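Side-chain contact in polyhedrin (PDB 4ZQX), which forms the crystalline occlusion bodies that encase cypovirus particles and, in this crystal, binds ATP: residues R180-N184 with G185-Y189. Residues are numbered along the deposited sequence; the frame is centred on the assembly and turned at random.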
ATOM      1  N   ARG A 180     -11.228 -16.191  -0.633  1.00 28.73           N
ATOM      2  CA  ARG A 180     -12.497 -16.572  -1.221  1.00 28.78           C
ATOM      3  C   ARG A 180     -12.818 -18.075  -1.069  1.00 30.29           C
ATOM      4  O   ARG A 180     -11.949 -18.926  -1.229  1.00 31.69           O
ATOM      5  CB  ARG A 180     -12.484 -16.221  -2.709  1.00 32.43           C
ATOM      6  CG  ARG A 180     -13.857 -16.361  -3.343  1.00 33.62           C
ATOM      7  CD  ARG A 180     -13.887 -15.938  -4.803  1.00 36.89           C
ATOM      8  NE  ARG A 180     -15.272 -15.815  -5.261  1.00 42.52           N
ATOM      9  CZ  ARG A 180     -16.036 -14.722  -5.115  1.00 45.05           C
ATOM     10  NH1 ARG A 180     -15.578 -13.599  -4.542  1.00 44.97           N
ATOM     11  NH2 ARG A 180     -17.277 -14.750  -5.555  1.00 44.73           N
ATOM     12  N   ASN A 181     -14.078 -18.382  -0.777  1.00 30.67           N
ATOM     13  CA  ASN A 181     -14.583 -19.749  -0.787  1.00 30.85           C
ATOM     14  C   ASN A 181     -14.486 -20.397  -2.193  1.00 30.72           C
ATOM     15  O   ASN A 181     -15.116 -19.942  -3.151  1.00 32.49           O
ATOM     16  CB  ASN A 181     -16.033 -19.702  -0.269  1.00 32.65           C
ATOM     17  CG  ASN A 181     -16.745 -21.047  -0.335  1.00 36.79           C
ATOM     18  OD1 ASN A 181     -16.147 -22.068  -0.617  1.00 36.68           O
ATOM     19  ND2 ASN A 181     -18.043 -21.039  -0.057  1.00 42.29           N
ATOM     20  N   MET A 182     -13.700 -21.468  -2.301  1.00 29.36           N
ATOM     21  CA  MET A 182     -13.589 -22.233  -3.552  1.00 30.27           C
ATOM     22  C   MET A 182     -14.011 -23.687  -3.326  1.00 31.77           C
ATOM     23  O   MET A 182     -13.613 -24.590  -4.075  1.00 33.27           O
ATOM     24  CB  MET A 182     -12.162 -22.149  -4.115  1.00 30.08           C
ATOM     25  CG  MET A 182     -11.734 -20.734  -4.415  1.00 32.11           C
ATOM     26  SD  MET A 182     -10.150 -20.661  -5.287  1.00 32.54           S
ATOM     27  CE  MET A 182      -9.848 -18.910  -5.092  1.00 32.93           C
ATOM     28  N   HIS A 183     -14.855 -23.904  -2.318  1.00 30.82           N
ATOM     29  CA  HIS A 183     -15.317 -25.254  -1.990  1.00 32.18           C
ATOM     30  C   HIS A 183     -16.272 -25.835  -3.039  1.00 32.32           C
ATOM     31  O   HIS A 183     -16.733 -26.963  -2.891  1.00 33.04           O
ATOM     32  CB  HIS A 183     -15.967 -25.286  -0.599  1.00 33.79           C
ATOM     33  CG  HIS A 183     -15.001 -25.046   0.523  1.00 37.27           C
ATOM     34  ND1 HIS A 183     -15.346 -24.384   1.681  1.00 40.96           N
ATOM     35  CD2 HIS A 183     -13.696 -25.376   0.660  1.00 38.75           C
ATOM     36  CE1 HIS A 183     -14.296 -24.321   2.482  1.00 40.96           C
ATOM     37  NE2 HIS A 183     -13.281 -24.912   1.886  1.00 39.06           N
ATOM     38  N   ASN A 184     -16.581 -25.074  -4.086  1.00 31.08           N
ATOM     39  CA  ASN A 184     -17.305 -25.637  -5.228  1.00 34.16           C
ATOM     40  C   ASN A 184     -16.406 -26.497  -6.132  1.00 33.85           C
ATOM     41  O   ASN A 184     -16.857 -27.024  -7.147  1.00 35.50           O
ATOM     42  CB  ASN A 184     -18.046 -24.540  -6.022  1.00 35.53           C
ATOM     43  CG  ASN A 184     -17.113 -23.590  -6.765  1.00 38.13           C
ATOM     44  OD1 ASN A 184     -15.909 -23.575  -6.550  1.00 37.18           O
ATOM     45  ND2 ASN A 184     -17.684 -22.777  -7.634  1.00 40.74           N
ATOM     46  N   GLY A 185     -15.139 -26.652  -5.745  1.00 33.67           N
ATOM     47  CA  GLY A 185     -14.272 -27.633  -6.379  1.00 34.30           C
ATOM     48  C   GLY A 185     -13.389 -27.114  -7.502  1.00 34.11           C
ATOM     49  O   GLY A 185     -12.656 -27.896  -8.121  1.00 35.05           O
ATOM     50  N   ILE A 186     -13.449 -25.805  -7.761  1.00 32.93           N
ATOM     51  CA  ILE A 186     -12.694 -25.174  -8.853  1.00 32.21           C
ATOM     52  C   ILE A 186     -11.595 -24.251  -8.319  1.00 31.91           C
ATOM     53  O   ILE A 186     -11.845 -23.380  -7.465  1.00 33.25           O
ATOM     54  CB  ILE A 186     -13.646 -24.375  -9.774  1.00 34.18           C
ATOM     55  CG1 ILE A 186     -14.601 -25.329 -10.508  1.00 36.97           C
ATOM     56  CG2 ILE A 186     -12.874 -23.543 -10.807  1.00 35.12           C
ATOM     57  CD1 ILE A 186     -15.913 -24.703 -10.878  1.00 40.45           C
ATOM     58  N   ASN A 187     -10.375 -24.449  -8.815  1.00 29.82           N
ATOM     59  CA  ASN A 187      -9.235 -23.631  -8.391  1.00 30.64           C
ATOM     60  C   ASN A 187      -9.103 -22.449  -9.338  1.00 31.24           C
ATOM     61  O   ASN A 187      -8.716 -22.614 -10.492  1.00 31.94           O
ATOM     62  CB  ASN A 187      -7.952 -24.463  -8.363  1.00 30.74           C
ATOM     63  CG  ASN A 187      -6.732 -23.659  -7.920  1.00 31.70           C
ATOM     64  OD1 ASN A 187      -6.830 -22.456  -7.667  1.00 30.98           O
ATOM     65  ND2 ASN A 187      -5.581 -24.333  -7.795  1.00 33.13           N
ATOM     66  N   LEU A 188      -9.447 -21.260  -8.850  1.00 31.35           N
ATOM     67  CA  LEU A 188      -9.376 -20.059  -9.673  1.00 32.04           C
ATOM     68  C   LEU A 188      -7.945 -19.621 -10.022  1.00 31.46           C
ATOM     69  O   LEU A 188      -7.750 -18.813 -10.942  1.00 34.22           O
ATOM     70  CB  LEU A 188     -10.116 -18.899  -8.996  1.00 34.44           C
ATOM     71  CG  LEU A 188     -11.630 -19.068  -8.810  1.00 35.66           C
ATOM     72  CD1 LEU A 188     -12.218 -17.802  -8.199  1.00 37.99           C
ATOM     73  CD2 LEU A 188     -12.341 -19.418 -10.139  1.00 36.83           C
ATOM     74  N   TYR A 189      -6.956 -20.151  -9.304  1.00 30.28           N
ATOM     75  CA  TYR A 189      -5.548 -19.863  -9.586  1.00 31.27           C
ATOM     76  C   TYR A 189      -4.953 -20.828 -10.613  1.00 32.65           C
ATOM     77  O   TYR A 189      -3.789 -20.695 -10.978  1.00 34.32           O
ATOM     78  CB  TYR A 189      -4.695 -19.931  -8.309  1.00 31.99           C
ATOM     79  CG  TYR A 189      -5.057 -18.912  -7.257  1.00 31.03           C
ATOM     80  CD1 TYR A 189      -4.617 -17.597  -7.353  1.00 32.84           C
ATOM     81  CD2 TYR A 189      -5.833 -19.263  -6.170  1.00 30.79           C
ATOM     82  CE1 TYR A 189      -4.935 -16.673  -6.387  1.00 33.34           C
ATOM     83  CE2 TYR A 189      -6.159 -18.341  -5.189  1.00 31.42           C
ATOM     84  CZ  TYR A 189      -5.711 -17.045  -5.309  1.00 32.94           C
ATOM     85  OH  TYR A 189      -6.028 -16.119  -4.339  1.00 37.01           O
TER
HETATM   86  O   HOH W   1     -14.078 -21.640  -7.106  1.00 31.12           O
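The Tyr-189 ring takes the methyl end of Met-182 at a slant, CE standing 3.7 Å from CE2, and the ring also packs on Leu-194 and Val-197 of helix 194-200 and on Gly-195 of the second subunit. The second flat group, the Asn-184 amide, has OD1 4.0 Å from Ile-186 CB and shares a water with the Ile-186 carbonyl. Both belong to a loop that doubles back through a type I beta turn, Met-182 to Gly-185, between strand 173-179 and helix 194-200. Gly-185 N closes the turn on Met-182 O (3.1 Å). Met-182 bridges the two arms: SD lies anti to CA (chi2 -172°), which carries the thioether across the bend to Leu-188. There CE also packs on Leu-188 CB at 3.9 Å, while SD accepts a weak but nearly straight hydrogen bond from Leu-188 N, the N-H...S angle 168°. Asx turns brace both arms, Asn-181 OD1 taking the N-H of His-183 and Asn-187 OD1 that of Tyr-189. Arg-180, whose NH1 is held by the carbonyls of Pro-48 and Ala-25, sets its CD 4.2 Å from Leu-188 CD1.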